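Long-range contacts in glutathione synthetase-like effector 30 (Gpa-GSS30-apo) (Globodera pallida, PDB 5OET), which is a glutathione synthetase-like effector of a plant-parasitic nematode, probably derived from a housekeeping glutathione synthetase, the ligase that joins gamma-glutamylcysteine and glycine using ATP: residues Phe194-Arg205 and Met220-Ala229; Gln353-Glu362 and Ile377-Ala386. One frame throughout, in Å; residues are numbered along the deposited sequence.

Interaction 1 and interaction 2 lie on opposite sides of the chain's centre, their own centres 31 Å apart and their nearest atoms about 17 Å apart, and they share no helix or strand. Interaction 1 (194-205 with 220-229) is mostly buried: helix 196-210 meets the loop and first turn of helix 225-240 through carbon contacts and two buried aspartates, Asp223 and Asp226, with Arg205 toward the rim. Interaction 2 (353-362 with 377-386), only partly buried, joins the end of helix 349-354 and the turns that follow to helix 373-380 and the short strand 384-386, outermost in its four-stranded sheet within the chain. It relies mainly on side-chain bonds to backbone carbonyls and on a salt bridge, firmer than that of interaction 1.

Interaction 1 (Phe194-Arg205 and Met220-Ala229); sequences FGTTPRFSRLHR and MPSDQTDTMA
Apolar contact is concentrated on Phe194, whose ring receives three side chains of the segment 220-229. Ala229 CB lies over one face, offset toward the rim; Thr225 CG2 meets the edge in plane, 3.7 Å from Phe194 CD1; and Met228 CE approaches obliquely. At the other end Met220 and Arg205 slide past each other in opposite directions, with Met220 CE 4.0 Å from Arg205 CG.

Between these ends, Pro198 packs on two buried aspartates, CB against Asp223 O and CG 3.6 Å from Asp226 CG, while Thr197 CG2 lies beside the Asp223 carboxylate.

Among polar contacts, Arg205 bends at chi3 and its NH1 hydrogen-bonds Met220 O at 2.7 Å, nearly along the C=O axis though the N-H is bent, at 135°. Arg199 NH1 makes a weak salt bridge to Asp226 OD2 at 3.3 Å, the two planes 88° apart, and also donates to Gly195 O. Asp223 OD2 accepts from Thr225 N, an Asx turn just before helix 225-240, with Gln224 at the N-cap.

Loop and helix thus pack along helix 196-210, the helical segments nearly antiparallel at 158°. Helix 259-270 touches Phe194, Arg199 and Asp226; strand 83-90 packs on Thr196, Phe200 and Leu203, and strand 517-524 on Thr196, His204 and Met220.

Interaction 2 (Gln353-Glu362 and Ile377-Ala386); sequences QVFTKPGMVE and IRKVQTKGWA
Gln353 reaches Gly384 with its amide: NE2 donates to Gly384 O at 3.0 Å from above the carbonyl plane. The bend at chi2 (-105°) turns the amide toward strand 384-386, which pairs with strand 443-447 (Trp385 with Leu445). Next, Phe355 offers its carbonyl oxygen to Gln381 NE2, 2.7 Å away. This donor stands well above the carbonyl plane, although the oxygen lies in the plane of the Gln381 amide. Phe355 and Ile377 both rest on helix 98-119.

Thr356 OG1 donates to Gln353 O and accepts a weak bond from Gly384 N at 3.3 Å; its CG2 packs 3.9 Å from Gln381 CD. At Lys357, which opens a type II turn ending at Met360, the carbonyl oxygen takes Arg378 NH2 at 2.9 Å and, more weakly, NH1. Val361 CG2 covers one face of the Arg378 guanidinium and also touches Ile377. Glu362 closes the series with a salt bridge: OE2 receives Arg378 NH2 at 2.8 Å on its syn lone pair, the two planar groups only 27° apart.

Arg378 NH1 also donates to Gln381 OE1, so one arginine links a carboxylate, a turn carbonyl and a glutamine amide. These bonds, with the valine over its face, are consistent with a fixed guanidinium rotation, and the carboxylate probably stabilises its positive charge. The amide orientation of Gln381 is probably set by its two partners.

Interaction 1 (Phe194-Arg205 and Met220-Ala229)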
loop_
_atom_site.group_PDB
_atom_site.type_symbol
_atom_site.label_atom_id
_atom_site.label_comp_id
_atom_site.label_asym_id
_atom_site.label_seq_id
_atom_site.Cartn_x
_atom_site.Cartn_y
_atom_site.Cartn_z
ATOM N N PHE A 194 1.720 -10.711 -10.163
ATOM C CA PHE A 194 0.586 -11.269 -9.419
ATOM C C PHE A 194 -0.081 -10.250 -8.454
ATOM O O PHE A 194 -1.325 -10.123 -8.411
ATOM C CB PHE A 194 1.016 -12.482 -8.601
ATOM C CG PHE A 194 1.249 -13.719 -9.407
ATOM C CD1 PHE A 194 0.254 -14.241 -10.215
ATOM C CD2 PHE A 194 2.434 -14.406 -9.301
ATOM C CE1 PHE A 194 0.458 -15.400 -10.940
ATOM C CE2 PHE A 194 2.641 -15.568 -10.022
ATOM C CZ PHE A 194 1.651 -16.061 -10.848
ATOM N N GLY A 195 0.755 -9.554 -7.678
ATOM C CA GLY A 195 0.295 -8.616 -6.653
ATOM C C GLY A 195 0.025 -7.222 -7.196
ATOM O O GLY A 195 -0.925 -6.558 -6.760
ATOM N N THR A 196 0.835 -6.787 -8.164
ATOM C CA THR A 196 0.676 -5.452 -8.752
ATOM C C THR A 196 -0.604 -5.291 -9.594
ATOM O O THR A 196 -1.154 -4.181 -9.682
ATOM C CB THR A 196 1.876 -5.015 -9.634
ATOM O OG1 THR A 196 1.928 -5.797 -10.830
ATOM C CG2 THR A 196 3.203 -5.130 -8.878
ATOM N N THR A 197 -1.058 -6.376 -10.217
ATOM C CA THR A 197 -2.151 -6.303 -11.182
ATOM C C THR A 197 -3.488 -5.850 -10.635
ATOM O O THR A 197 -4.070 -4.926 -11.168
ATOM C CB THR A 197 -2.310 -7.637 -11.900
ATOM O OG1 THR A 197 -1.093 -7.902 -12.603
ATOM C CG2 THR A 197 -3.454 -7.601 -12.915
ATOM N N PRO A 198 -4.005 -6.498 -9.587
ATOM C CA PRO A 198 -5.305 -6.030 -9.047
ATOM C C PRO A 198 -5.288 -4.589 -8.517
ATOM O O PRO A 198 -6.334 -3.942 -8.464
ATOM C CB PRO A 198 -5.559 -7.003 -7.885
ATOM C CG PRO A 198 -4.185 -7.408 -7.468
ATOM C CD PRO A 198 -3.437 -7.566 -8.750
ATOM N N ARG A 199 -4.116 -4.119 -8.104
ATOM C CA ARG A 199 -3.952 -2.772 -7.591
ATOM C C ARG A 199 -3.933 -1.701 -8.684
ATOM O O ARG A 199 -4.505 -0.635 -8.485
ATOM C CB ARG A 199 -2.691 -2.675 -6.736
ATOM C CG ARG A 199 -2.823 -3.373 -5.397
ATOM C CD ARG A 199 -1.460 -3.774 -4.853
ATOM N NE ARG A 199 -1.650 -4.223 -3.484
ATOM C CZ ARG A 199 -1.992 -5.458 -3.115
ATOM N NH1 ARG A 199 -2.148 -6.453 -4.011
ATOM N NH2 ARG A 199 -2.173 -5.705 -1.819
ATOM N N PHE A 200 -3.272 -1.964 -9.806
ATOM C CA PHE A 200 -3.315 -1.036 -10.940
ATOM C C PHE A 200 -4.723 -0.962 -11.494
ATOM O O PHE A 200 -5.215 0.114 -11.850
ATOM C CB PHE A 200 -2.312 -1.408 -12.049
ATOM C CG PHE A 200 -0.929 -0.926 -11.770
ATOM C CD1 PHE A 200 -0.681 0.435 -11.649
ATOM C CD2 PHE A 200 0.134 -1.824 -11.581
ATOM C CE1 PHE A 200 0.590 0.904 -11.353
ATOM C CE2 PHE A 200 1.407 -1.351 -11.280
ATOM C CZ PHE A 200 1.630 0.019 -11.163
ATOM N N SER A 201 -5.367 -2.111 -11.552
ATOM C CA SER A 201 -6.759 -2.218 -11.961
ATOM C C SER A 201 -7.611 -1.270 -11.119
ATOM O O SER A 201 -8.346 -0.464 -11.667
ATOM C CB SER A 201 -7.211 -3.679 -11.825
ATOM O OG SER A 201 -8.487 -3.912 -12.344
ATOM N N ARG A 202 -7.458 -1.326 -9.800
ATOM C CA ARG A 202 -8.158 -0.404 -8.887
ATOM C C ARG A 202 -7.736 1.058 -9.054
ATOM O O ARG A 202 -8.579 1.961 -8.942
ATOM C CB ARG A 202 -7.999 -0.822 -7.400
ATOM C CG ARG A 202 -8.866 -2.026 -6.996
ATOM C CD ARG A 202 -8.990 -2.208 -5.483
ATOM N NE ARG A 202 -7.670 -2.448 -4.871
ATOM C CZ ARG A 202 -7.165 -1.832 -3.797
ATOM N NH1 ARG A 202 -7.885 -0.926 -3.098
ATOM N NH2 ARG A 202 -5.923 -2.161 -3.387
ATOM N N LEU A 203 -6.443 1.285 -9.283
ATOM C CA LEU A 203 -5.925 2.640 -9.485
ATOM C C LEU A 203 -6.645 3.328 -10.630
ATOM O O LEU A 203 -7.121 4.444 -10.485
ATOM C CB LEU A 203 -4.416 2.645 -9.774
ATOM C CG LEU A 203 -3.775 4.021 -10.028
ATOM C CD1 LEU A 203 -4.199 5.055 -8.989
ATOM C CD2 LEU A 203 -2.264 3.891 -10.083
ATOM N N HIS A 204 -6.704 2.636 -11.760
ATOM C CA HIS A 204 -7.260 3.195 -12.978
ATOM C C HIS A 204 -8.766 3.300 -12.968
ATOM O O HIS A 204 -9.298 4.196 -13.602
ATOM C CB HIS A 204 -6.797 2.400 -14.196
ATOM C CG HIS A 204 -5.392 2.682 -14.593
ATOM N ND1 HIS A 204 -4.719 1.923 -15.524
ATOM C CD2 HIS A 204 -4.530 3.644 -14.197
ATOM C CE1 HIS A 204 -3.502 2.413 -15.686
ATOM N NE2 HIS A 204 -3.361 3.456 -14.887
ATOM N N ARG A 205 -9.460 2.403 -12.271
ATOM C CA ARG A 205 -10.914 2.545 -12.125
ATOM C C ARG A 205 -11.233 3.830 -11.346
ATOM O O ARG A 205 -12.211 4.513 -11.622
ATOM C CB ARG A 205 -11.517 1.327 -11.439
ATOM C CG ARG A 205 -13.045 1.258 -11.495
ATOM C CD ARG A 205 -13.632 0.139 -10.621
ATOM N NE ARG A 205 -12.864 -1.108 -10.765
ATOM C CZ ARG A 205 -13.048 -2.030 -11.708
ATOM N NH1 ARG A 205 -14.009 -1.912 -12.634
ATOM N NH2 ARG A 205 -12.251 -3.095 -11.731
ATOM N N MET A 220 -13.862 -1.698 -17.760
ATOM C CA MET A 220 -12.633 -1.905 -17.009
ATOM C C MET A 220 -12.873 -3.123 -16.131
ATOM O O MET A 220 -13.355 -2.980 -15.012
ATOM C CB MET A 220 -12.332 -0.666 -16.177
ATOM C CG MET A 220 -11.809 0.499 -16.997
ATOM S SD MET A 220 -11.206 1.798 -15.923
ATOM C CE MET A 220 -12.785 2.413 -15.341
ATOM N N PRO A 221 -12.579 -4.333 -16.650
ATOM C CA PRO A 221 -12.920 -5.560 -15.941
ATOM C C PRO A 221 -12.104 -5.804 -14.687
ATOM O O PRO A 221 -10.902 -5.587 -14.687
ATOM C CB PRO A 221 -12.616 -6.661 -16.967
ATOM C CG PRO A 221 -12.567 -5.967 -18.275
ATOM C CD PRO A 221 -11.961 -4.644 -17.947
ATOM N N SER A 222 -12.790 -6.261 -13.635
ATOM C CA SER A 222 -12.153 -6.599 -12.360
ATOM C C SER A 222 -11.085 -7.675 -12.526
ATOM O O SER A 222 -11.248 -8.637 -13.263
ATOM C CB SER A 222 -13.190 -7.072 -11.322
ATOM O OG SER A 222 -13.886 -5.974 -10.764
ATOM N N ASP A 223 -9.983 -7.463 -11.844
ATOM C CA ASP A 223 -8.946 -8.446 -11.726
ATOM C C ASP A 223 -8.651 -8.744 -10.248
ATOM O O ASP A 223 -8.361 -7.818 -9.470
ATOM C CB ASP A 223 -7.688 -7.916 -12.381
ATOM C CG ASP A 223 -6.574 -8.896 -12.278
ATOM O OD1 ASP A 223 -6.575 -9.850 -13.086
ATOM O OD2 ASP A 223 -5.743 -8.748 -11.352
ATOM N N GLN A 224 -8.724 -10.017 -9.869
ATOM C CA GLN A 224 -8.270 -10.461 -8.551
ATOM C C GLN A 224 -7.174 -11.529 -8.746
ATOM O O GLN A 224 -7.358 -12.696 -8.432
ATOM C CB GLN A 224 -9.437 -10.978 -7.697
ATOM C CG GLN A 224 -10.717 -10.142 -7.721
ATOM C CD GLN A 224 -11.803 -10.736 -8.616
ATOM O OE1 GLN A 224 -12.338 -11.824 -8.334
ATOM N NE2 GLN A 224 -12.122 -10.024 -9.721
ATOM N N THR A 225 -6.034 -11.112 -9.285
ATOM C CA THR A 225 -4.948 -12.031 -9.621
ATOM C C THR A 225 -4.113 -12.410 -8.394
ATOM O O THR A 225 -3.557 -13.516 -8.347
ATOM C CB THR A 225 -4.070 -11.462 -10.753
ATOM O OG1 THR A 225 -4.795 -11.542 -11.973
ATOM C CG2 THR A 225 -2.805 -12.255 -10.949
ATOM N N ASP A 226 -4.008 -11.510 -7.415
ATOM C CA ASP A 226 -3.421 -11.895 -6.107
ATOM C C ASP A 226 -4.217 -13.037 -5.456
ATOM O O ASP A 226 -3.634 -14.014 -4.997
ATOM C CB ASP A 226 -3.222 -10.697 -5.135
ATOM C CG ASP A 226 -4.487 -9.865 -4.897
ATOM O OD1 ASP A 226 -5.573 -10.150 -5.486
ATOM O OD2 ASP A 226 -4.359 -8.886 -4.115
ATOM N N THR A 227 -5.541 -12.918 -5.480
ATOM C CA THR A 227 -6.443 -13.968 -5.031
ATOM C C THR A 227 -6.284 -15.261 -5.832
ATOM O O THR A 227 -6.260 -16.337 -5.257
ATOM C CB THR A 227 -7.902 -13.477 -5.120
ATOM O OG1 THR A 227 -8.059 -12.388 -4.210
ATOM C CG2 THR A 227 -8.924 -14.571 -4.790
ATOM N N MET A 228 -6.197 -15.137 -7.158
ATOM C CA MET A 228 -6.051 -16.284 -8.047
ATOM C C MET A 228 -4.885 -17.166 -7.630
ATOM O O MET A 228 -5.020 -18.399 -7.543
ATOM C CB MET A 228 -5.789 -15.799 -9.474
ATOM C CG MET A 228 -5.435 -16.896 -10.470
ATOM S SD MET A 228 -4.413 -16.354 -11.843
ATOM C CE MET A 228 -2.836 -16.038 -11.072
ATOM N N ALA A 229 -3.729 -16.519 -7.438
ATOM C CA ALA A 229 -2.507 -17.193 -7.015
ATOM C C ALA A 229 -2.703 -17.857 -5.640
ATOM O O ALA A 229 -2.384 -19.022 -5.467
ATOM C CB ALA A 229 -1.340 -16.210 -6.987
#

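Interaction 2 (Gln353-Glu362 and Ile377-Ala386)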
loop_
_atom_site.group_PDB
_atom_site.type_symbol
_atom_site.label_atom_id
_atom_site.label_comp_id
_atom_site.label_asym_id
_atom_site.label_seq_id
_atom_site.Cartn_x
_atom_site.Cartn_y
_atom_site.Cartn_z
ATOM N N GLN A 353 7.817 -21.546 -31.165
ATOM C CA GLN A 353 7.980 -21.564 -32.613
ATOM C C GLN A 353 7.626 -22.932 -33.187
ATOM O O GLN A 353 7.004 -23.005 -34.240
ATOM C CB GLN A 353 9.410 -21.143 -32.994
ATOM C CG GLN A 353 9.714 -21.096 -34.487
ATOM C CD GLN A 353 10.562 -22.258 -34.967
ATOM O OE1 GLN A 353 11.569 -22.599 -34.353
ATOM N NE2 GLN A 353 10.160 -22.870 -36.074
ATOM N N VAL A 354 8.003 -24.008 -32.498
ATOM C CA VAL A 354 7.624 -25.368 -32.926
ATOM C C VAL A 354 6.105 -25.579 -32.922
ATOM O O VAL A 354 5.603 -26.274 -33.780
ATOM C CB VAL A 354 8.365 -26.476 -32.123
ATOM C CG1 VAL A 354 7.781 -27.868 -32.394
ATOM C CG2 VAL A 354 9.856 -26.480 -32.456
ATOM N N PHE A 355 5.375 -24.962 -32.000
ATOM C CA PHE A 355 3.904 -25.090 -31.988
ATOM C C PHE A 355 3.188 -24.415 -33.165
ATOM O O PHE A 355 2.017 -24.683 -33.384
ATOM C CB PHE A 355 3.300 -24.578 -30.663
ATOM C CG PHE A 355 3.459 -25.540 -29.511
ATOM C CD1 PHE A 355 3.073 -26.861 -29.630
ATOM C CD2 PHE A 355 3.986 -25.123 -28.314
ATOM C CE1 PHE A 355 3.218 -27.732 -28.580
ATOM C CE2 PHE A 355 4.128 -26.000 -27.250
ATOM C CZ PHE A 355 3.745 -27.303 -27.382
ATOM N N THR A 356 3.882 -23.538 -33.897
ATOM C CA THR A 356 3.332 -22.889 -35.094
ATOM C C THR A 356 3.402 -23.733 -36.359
ATOM O O THR A 356 2.788 -23.383 -37.351
ATOM C CB THR A 356 3.996 -21.515 -35.368
ATOM O OG1 THR A 356 5.358 -21.676 -35.804
ATOM C CG2 THR A 356 3.922 -20.634 -34.126
ATOM N N LYS A 357 4.155 -24.827 -36.318
ATOM C CA LYS A 357 4.204 -25.787 -37.410
ATOM C C LYS A 357 2.911 -26.613 -37.443
ATOM O O LYS A 357 2.322 -26.865 -36.384
ATOM C CB LYS A 357 5.415 -26.722 -37.254
ATOM C CG LYS A 357 6.759 -26.038 -37.460
ATOM C CD LYS A 357 7.883 -27.025 -37.784
ATOM C CE LYS A 357 8.517 -27.616 -36.531
ATOM N NZ LYS A 357 9.171 -28.937 -36.794
ATOM N N PRO A 358 2.473 -27.049 -38.648
ATOM C CA PRO A 358 1.233 -27.834 -38.804
ATOM C C PRO A 358 1.198 -29.128 -37.975
ATOM O O PRO A 358 2.219 -29.808 -37.858
ATOM C CB PRO A 358 1.229 -28.181 -40.295
ATOM C CG PRO A 358 2.665 -28.106 -40.699
ATOM C CD PRO A 358 3.192 -26.933 -39.930
ATOM N N GLY A 359 0.034 -29.441 -37.396
ATOM C CA GLY A 359 -0.155 -30.649 -36.576
ATOM C C GLY A 359 0.283 -30.580 -35.115
ATOM O O GLY A 359 -0.259 -31.289 -34.279
ATOM N N MET A 360 1.252 -29.723 -34.797
ATOM C CA MET A 360 1.911 -29.759 -33.495
ATOM C C MET A 360 1.012 -29.367 -32.324
ATOM O O MET A 360 1.225 -29.842 -31.214
ATOM C CB MET A 360 3.167 -28.900 -33.513
ATOM C CG MET A 360 4.249 -29.420 -34.449
ATOM S SD MET A 360 5.136 -30.850 -33.810
ATOM C CE MET A 360 6.012 -31.338 -35.304
ATOM N N VAL A 361 0.026 -28.511 -32.556
ATOM C CA VAL A 361 -1.008 -28.201 -31.548
ATOM C C VAL A 361 -2.060 -29.305 -31.529
ATOM O O VAL A 361 -2.427 -29.800 -30.470
ATOM C CB VAL A 361 -1.709 -26.844 -31.814
ATOM C CG1 VAL A 361 -2.871 -26.626 -30.860
ATOM C CG2 VAL A 361 -0.730 -25.688 -31.699
ATOM N N GLU A 362 -2.517 -29.696 -32.717
ATOM C CA GLU A 362 -3.603 -30.680 -32.881
ATOM C C GLU A 362 -3.313 -31.981 -32.118
ATOM O O GLU A 362 -4.227 -32.613 -31.597
ATOM C CB GLU A 362 -3.852 -30.958 -34.377
ATOM C CG GLU A 362 -4.629 -29.864 -35.124
ATOM C CD GLU A 362 -3.836 -28.591 -35.438
ATOM O OE1 GLU A 362 -4.447 -27.593 -35.913
ATOM O OE2 GLU A 362 -2.600 -28.571 -35.212
ATOM N N ILE A 377 -6.359 -21.495 -30.527
ATOM C CA ILE A 377 -4.902 -21.318 -30.429
ATOM C C ILE A 377 -4.264 -20.946 -31.774
ATOM O O ILE A 377 -3.414 -20.068 -31.804
ATOM C CB ILE A 377 -4.198 -22.569 -29.861
ATOM C CG1 ILE A 377 -4.559 -22.738 -28.391
ATOM C CG2 ILE A 377 -2.680 -22.455 -29.975
ATOM C CD1 ILE A 377 -4.041 -24.016 -27.770
ATOM N N ARG A 378 -4.657 -21.599 -32.871
ATOM C CA ARG A 378 -4.087 -21.270 -34.171
ATOM C C ARG A 378 -4.351 -19.831 -34.561
ATOM O O ARG A 378 -3.472 -19.208 -35.135
ATOM C CB ARG A 378 -4.570 -22.214 -35.269
ATOM C CG ARG A 378 -4.096 -23.657 -35.136
ATOM C CD ARG A 378 -2.597 -23.786 -35.263
ATOM N NE ARG A 378 -2.127 -25.159 -35.390
ATOM C CZ ARG A 378 -0.839 -25.511 -35.453
ATOM N NH1 ARG A 378 0.122 -24.592 -35.399
ATOM N NH2 ARG A 378 -0.500 -26.794 -35.580
ATOM N N LYS A 379 -5.542 -19.303 -34.251
ATOM C CA LYS A 379 -5.901 -17.887 -34.555
ATOM C C LYS A 379 -4.897 -16.838 -34.027
ATOM O O LYS A 379 -4.640 -15.838 -34.699
ATOM C CB LYS A 379 -7.294 -17.540 -34.016
ATOM C CG LYS A 379 -8.430 -17.536 -35.018
ATOM C CD LYS A 379 -9.787 -17.654 -34.299
ATOM C CE LYS A 379 -10.959 -16.973 -35.022
ATOM N NZ LYS A 379 -11.337 -17.618 -36.324
ATOM N N VAL A 380 -4.343 -17.070 -32.833
ATOM C CA VAL A 380 -3.407 -16.112 -32.186
ATOM C C VAL A 380 -1.910 -16.356 -32.455
ATOM O O VAL A 380 -1.084 -15.534 -32.056
ATOM C CB VAL A 380 -3.629 -16.027 -30.644
ATOM C CG1 VAL A 380 -5.111 -15.861 -30.316
ATOM C CG2 VAL A 380 -3.076 -17.254 -29.926
ATOM N N GLN A 381 -1.559 -17.465 -33.108
ATOM C CA GLN A 381 -0.155 -17.795 -33.410
ATOM C C GLN A 381 0.406 -16.906 -34.504
ATOM O O GLN A 381 -0.348 -16.326 -35.270
ATOM C CB GLN A 381 -0.007 -19.257 -33.842
ATOM C CG GLN A 381 0.020 -20.254 -32.694
ATOM C CD GLN A 381 0.285 -21.675 -33.160
ATOM O OE1 GLN A 381 -0.092 -22.051 -34.260
ATOM N NE2 GLN A 381 0.954 -22.466 -32.327
ATOM N N THR A 382 1.731 -16.799 -34.570
ATOM C CA THR A 382 2.406 -16.096 -35.658
ATOM C C THR A 382 3.382 -17.063 -36.279
ATOM O O THR A 382 4.352 -17.450 -35.631
ATOM C CB THR A 382 3.175 -14.850 -35.167
ATOM O OG1 THR A 382 2.355 -14.095 -34.268
ATOM C CG2 THR A 382 3.584 -13.967 -36.346
ATOM N N LYS A 383 3.140 -17.451 -37.529
ATOM C CA LYS A 383 3.976 -18.459 -38.188
ATOM C C LYS A 383 5.438 -18.052 -38.007
ATOM O O LYS A 383 5.797 -16.911 -38.291
ATOM C CB LYS A 383 3.654 -18.621 -39.691
ATOM C CG LYS A 383 2.209 -18.975 -40.080
ATOM C CD LYS A 383 1.716 -20.300 -39.490
ATOM C CE LYS A 383 0.282 -20.225 -38.953
ATOM N NZ LYS A 383 -0.014 -21.379 -38.050
ATOM N N GLY A 384 6.249 -18.976 -37.491
ATOM C CA GLY A 384 7.685 -18.788 -37.310
ATOM C C GLY A 384 8.473 -19.950 -37.908
ATOM O O GLY A 384 8.275 -21.086 -37.504
ATOM N N TRP A 385 9.365 -19.664 -38.859
ATOM C CA TRP A 385 10.082 -20.693 -39.636
ATOM C C TRP A 385 11.522 -20.856 -39.185
ATOM O O TRP A 385 12.246 -19.875 -39.036
ATOM C CB TRP A 385 10.085 -20.357 -41.124
ATOM C CG TRP A 385 8.730 -20.157 -41.685
ATOM C CD1 TRP A 385 7.905 -21.108 -42.193
ATOM C CD2 TRP A 385 8.037 -18.921 -41.790
ATOM N NE1 TRP A 385 6.734 -20.538 -42.619
ATOM C CE2 TRP A 385 6.789 -19.193 -42.383
ATOM C CE3 TRP A 385 8.348 -17.606 -41.437
ATOM C CZ2 TRP A 385 5.847 -18.200 -42.633
ATOM C CZ3 TRP A 385 7.416 -16.613 -41.686
ATOM C CH2 TRP A 385 6.177 -16.916 -42.282
ATOM N N ALA A 386 11.935 -22.107 -39.000
ATOM C CA ALA A 386 13.267 -22.415 -38.507
ATOM C C ALA A 386 14.326 -22.223 -39.570
ATOM O O ALA A 386 14.023 -22.054 -40.751
ATOM C CB ALA A 386 13.306 -23.848 -38.006
#